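Local coordinates for protein putative enoyl-CoA hydratase/isomerase (Mycobacterium abscessus, PDB 4MI2) that probably isomerises the ring-epoxide form of phenylacetyl-CoA in phenylacetate degradation, as a member of the enoyl-CoA hydratase/isomerase family, at residues I21-P26 with R34-E39. Numbering follows the deposited sequence.
Sequences IVLDRP and RTMKTE
The methyl CE of Met36 approaches one face of the Leu23-Asp24 peptide obliquely, offset to the N-H side, with Met36 CE 4.0 Å from Asp24 N. The other flat group, the Arg25 guanidinium, is held through its two terminal nitrogens: NH1 donates to the carbonyl of Ala31 and forms a salt bridge with Asp70, and NH2 makes a long, weak ion pair with Asp33. With the charged end held by those partners, it is the aliphatic stem of Arg25 that Met36 meets: Met36 SD lies 3.7 Å from Arg25 CB and 4.1 Å from Arg25 CD, the two chains running at a slant to each other. Arg25 stays extended from CG to NE, which carries its charge on beyond the thioether. The methyl reaches Leu23 as well as Arg25 CB, with Met36 CE 3.7 Å from Leu23 CB and the Leu23 and Met36 side chains crossing nearly at right angles. Met36 gets there by leaving its helix with CG anti to the backbone N (chi1 -165°) and then turning about the CB-CG bond (chi2 98°).

This is the first turn of helix 34-49 packing against the end of strand 18-23, at the start of a beta-alpha-beta crossover to the parallel strand 55-60, within the crotonase fold. Strand 55-60 and the residue after it pair with Leu23 through Ser59 and Ala61. Asn30, in the connecting loop, accepts from Arg25 N and also touches Leu23 and Met36. In the helix, Thr38 N and Thr38 OG1 reach Arg34 O from opposite faces of its carbonyl plane; the hydroxyl bond is 3.1 Å from OG1 to O.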
ATOM      1  N   ILE B  21      16.603 -13.065 -20.835  1.00 20.51           N
ATOM      2  CA  ILE B  21      17.588 -13.442 -19.826  1.00 20.50           C
ATOM      3  C   ILE B  21      17.120 -14.755 -19.199  1.00 20.52           C
ATOM      4  O   ILE B  21      16.059 -14.802 -18.571  1.00 20.31           O
ATOM      5  CB  ILE B  21      17.729 -12.357 -18.734  1.00 20.71           C
ATOM      6  CG1 ILE B  21      18.099 -11.004 -19.362  1.00 20.98           C
ATOM      7  CG2 ILE B  21      18.774 -12.767 -17.687  1.00 20.59           C
ATOM      8  CD1 ILE B  21      18.198  -9.863 -18.366  1.00 21.01           C
ATOM      9  N   VAL B  22      17.886 -15.828 -19.391  1.00 20.80           N
ATOM     10  CA  VAL B  22      17.504 -17.135 -18.861  1.00 20.86           C
ATOM     11  C   VAL B  22      18.530 -17.651 -17.859  1.00 21.25           C
ATOM     12  O   VAL B  22      19.715 -17.801 -18.183  1.00 21.49           O
ATOM     13  CB  VAL B  22      17.316 -18.189 -19.978  1.00 21.20           C
ATOM     14  CG1 VAL B  22      16.706 -19.476 -19.408  1.00 21.01           C
ATOM     15  CG2 VAL B  22      16.452 -17.628 -21.105  1.00 21.13           C
ATOM     16  N   LEU B  23      18.056 -17.931 -16.645  1.00 21.22           N
ATOM     17  CA  LEU B  23      18.856 -18.629 -15.645  1.00 21.41           C
ATOM     18  C   LEU B  23      18.975 -20.077 -16.109  1.00 21.76           C
ATOM     19  O   LEU B  23      17.963 -20.731 -16.353  1.00 21.83           O
ATOM     20  CB  LEU B  23      18.189 -18.555 -14.262  1.00 21.19           C
ATOM     21  CG  LEU B  23      17.780 -17.161 -13.777  1.00 20.84           C
ATOM     22  CD1 LEU B  23      17.225 -17.226 -12.366  1.00 20.72           C
ATOM     23  CD2 LEU B  23      18.945 -16.186 -13.844  1.00 21.06           C
ATOM     24  N   ASP B  24      20.206 -20.563 -16.256  1.00 22.41           N
ATOM     25  CA  ASP B  24      20.459 -21.850 -16.901  1.00 22.96           C
ATOM     26  C   ASP B  24      21.457 -22.693 -16.105  1.00 23.42           C
ATOM     27  O   ASP B  24      22.473 -23.149 -16.618  1.00 24.08           O
ATOM     28  CB  ASP B  24      20.955 -21.609 -18.329  1.00 23.42           C
ATOM     29  CG  ASP B  24      20.780 -22.817 -19.240  1.00 23.89           C
ATOM     30  OD1 ASP B  24      20.038 -23.770 -18.912  1.00 24.39           O
ATOM     31  OD2 ASP B  24      21.377 -22.794 -20.327  1.00 24.51           O
ATOM     32  N   ARG B  25      21.134 -22.895 -14.837  1.00 23.38           N
ATOM     33  CA  ARG B  25      21.854 -23.810 -13.977  1.00 23.81           C
ATOM     34  C   ARG B  25      20.820 -24.767 -13.364  1.00 23.97           C
ATOM     35  O   ARG B  25      20.714 -24.876 -12.140  1.00 23.61           O
ATOM     36  CB  ARG B  25      22.604 -23.014 -12.907  1.00 23.69           C
ATOM     37  CG  ARG B  25      23.723 -23.779 -12.241  1.00 24.33           C
ATOM     38  CD  ARG B  25      24.278 -23.042 -11.028  1.00 24.35           C
ATOM     39  NE  ARG B  25      25.195 -23.900 -10.277  1.00 24.95           N
ATOM     40  CZ  ARG B  25      25.473 -23.783  -8.982  1.00 25.27           C
ATOM     41  NH1 ARG B  25      24.908 -22.828  -8.240  1.00 25.04           N
ATOM     42  NH2 ARG B  25      26.326 -24.632  -8.418  1.00 25.88           N
ATOM     43  N   PRO B  26      20.040 -25.460 -14.224  1.00 24.31           N
ATOM     44  CA  PRO B  26      18.926 -26.292 -13.747  1.00 24.93           C
ATOM     45  C   PRO B  26      19.336 -27.378 -12.756  1.00 26.14           C
ATOM     46  O   PRO B  26      18.550 -27.729 -11.886  1.00 26.45           O
ATOM     47  CB  PRO B  26      18.378 -26.929 -15.030  1.00 24.97           C
ATOM     48  CG  PRO B  26      19.488 -26.836 -16.026  1.00 25.02           C
ATOM     49  CD  PRO B  26      20.204 -25.564 -15.684  1.00 24.53           C
ATOM     50  N   ARG B  34      28.949 -17.508  -7.767  1.00 25.66           N
ATOM     51  CA  ARG B  34      29.639 -16.305  -8.255  1.00 26.87           C
ATOM     52  C   ARG B  34      29.525 -16.127  -9.774  1.00 26.89           C
ATOM     53  O   ARG B  34      29.266 -15.024 -10.251  1.00 27.03           O
ATOM     54  CB  ARG B  34      31.117 -16.308  -7.826  1.00 28.42           C
ATOM     55  CG  ARG B  34      31.320 -15.881  -6.382  1.00 29.35           C
ATOM     56  CD  ARG B  34      32.793 -15.741  -6.040  1.00 31.22           C
ATOM     57  NE  ARG B  34      33.428 -17.054  -6.052  1.00 32.82           N
ATOM     58  CZ  ARG B  34      33.435 -17.909  -5.028  1.00 33.55           C
ATOM     59  NH1 ARG B  34      34.036 -19.088  -5.160  1.00 34.65           N
ATOM     60  NH2 ARG B  34      32.851 -17.600  -3.875  1.00 33.35           N
ATOM     61  N   THR B  35      29.718 -17.212 -10.517  1.00 27.18           N
ATOM     62  CA  THR B  35      29.609 -17.209 -11.978  1.00 27.58           C
ATOM     63  C   THR B  35      28.224 -16.772 -12.424  1.00 27.07           C
ATOM     64  O   THR B  35      28.082 -15.936 -13.308  1.00 27.37           O
ATOM     65  CB  THR B  35      29.871 -18.615 -12.553  1.00 27.75           C
ATOM     66  OG1 THR B  35      31.177 -19.038 -12.170  1.00 28.63           O
ATOM     67  CG2 THR B  35      29.765 -18.625 -14.070  1.00 27.78           C
ATOM     68  N   MET B  36      27.213 -17.355 -11.803  1.00 26.82           N
ATOM     69  CA  MET B  36      25.831 -17.029 -12.088  1.00 26.65           C
ATOM     70  C   MET B  36      25.507 -15.551 -11.811  1.00 25.42           C
ATOM     71  O   MET B  36      24.816 -14.902 -12.591  1.00 24.56           O
ATOM     72  CB  MET B  36      24.951 -17.904 -11.224  1.00 27.94           C
ATOM     73  CG  MET B  36      23.515 -17.945 -11.661  1.00 29.57           C
ATOM     74  SD  MET B  36      23.184 -19.412 -12.642  1.00 32.77           S
ATOM     75  CE  MET B  36      21.398 -19.320 -12.639  1.00 30.77           C
ATOM     76  N   LYS B  37      26.001 -15.040 -10.687  1.00 24.80           N
ATOM     77  CA  LYS B  37      25.755 -13.652 -10.270  1.00 24.01           C
ATOM     78  C   LYS B  37      26.440 -12.639 -11.184  1.00 23.95           C
ATOM     79  O   LYS B  37      25.844 -11.628 -11.562  1.00 23.22           O
ATOM     80  CB  LYS B  37      26.206 -13.447  -8.822  1.00 23.98           C
ATOM     81  CG  LYS B  37      25.274 -14.130  -7.824  1.00 23.75           C
ATOM     82  CD  LYS B  37      25.701 -13.962  -6.377  1.00 23.72           C
ATOM     83  CE  LYS B  37      26.765 -14.961  -5.965  1.00 24.21           C
ATOM     84  NZ  LYS B  37      26.783 -15.133  -4.483  1.00 24.40           N
ATOM     85  N   THR B  38      27.691 -12.922 -11.528  1.00 23.39           N
ATOM     86  CA  THR B  38      28.457 -12.081 -12.443  1.00 23.92           C
ATOM     87  C   THR B  38      27.821 -12.037 -13.837  1.00 23.57           C
ATOM     88  O   THR B  38      27.725 -10.974 -14.440  1.00 23.48           O
ATOM     89  CB  THR B  38      29.920 -12.573 -12.526  1.00 24.74           C
ATOM     90  OG1 THR B  38      30.553 -12.365 -11.254  1.00 25.21           O
ATOM     91  CG2 THR B  38      30.698 -11.823 -13.587  1.00 25.24           C
ATOM     92  N   GLU B  39      27.380 -13.191 -14.340  1.00 23.16           N
ATOM     93  CA  GLU B  39      26.797 -13.259 -15.675  1.00 23.12           C
ATOM     94  C   GLU B  39      25.396 -12.631 -15.694  1.00 22.05           C
ATOM     95  O   GLU B  39      24.998 -12.011 -16.683  1.00 21.75           O
ATOM     96  CB  GLU B  39      26.772 -14.705 -16.190  1.00 23.90           C
ATOM     97  CG  GLU B  39      28.152 -15.282 -16.512  1.00 24.80           C
ATOM     98  CD  GLU B  39      28.100 -16.678 -17.132  1.00 25.75           C
ATOM     99  OE1 GLU B  39      26.995 -17.216 -17.368  1.00 26.35           O
ATOM    100  OE2 GLU B  39      29.178 -17.258 -17.396  1.00 26.74           O
TER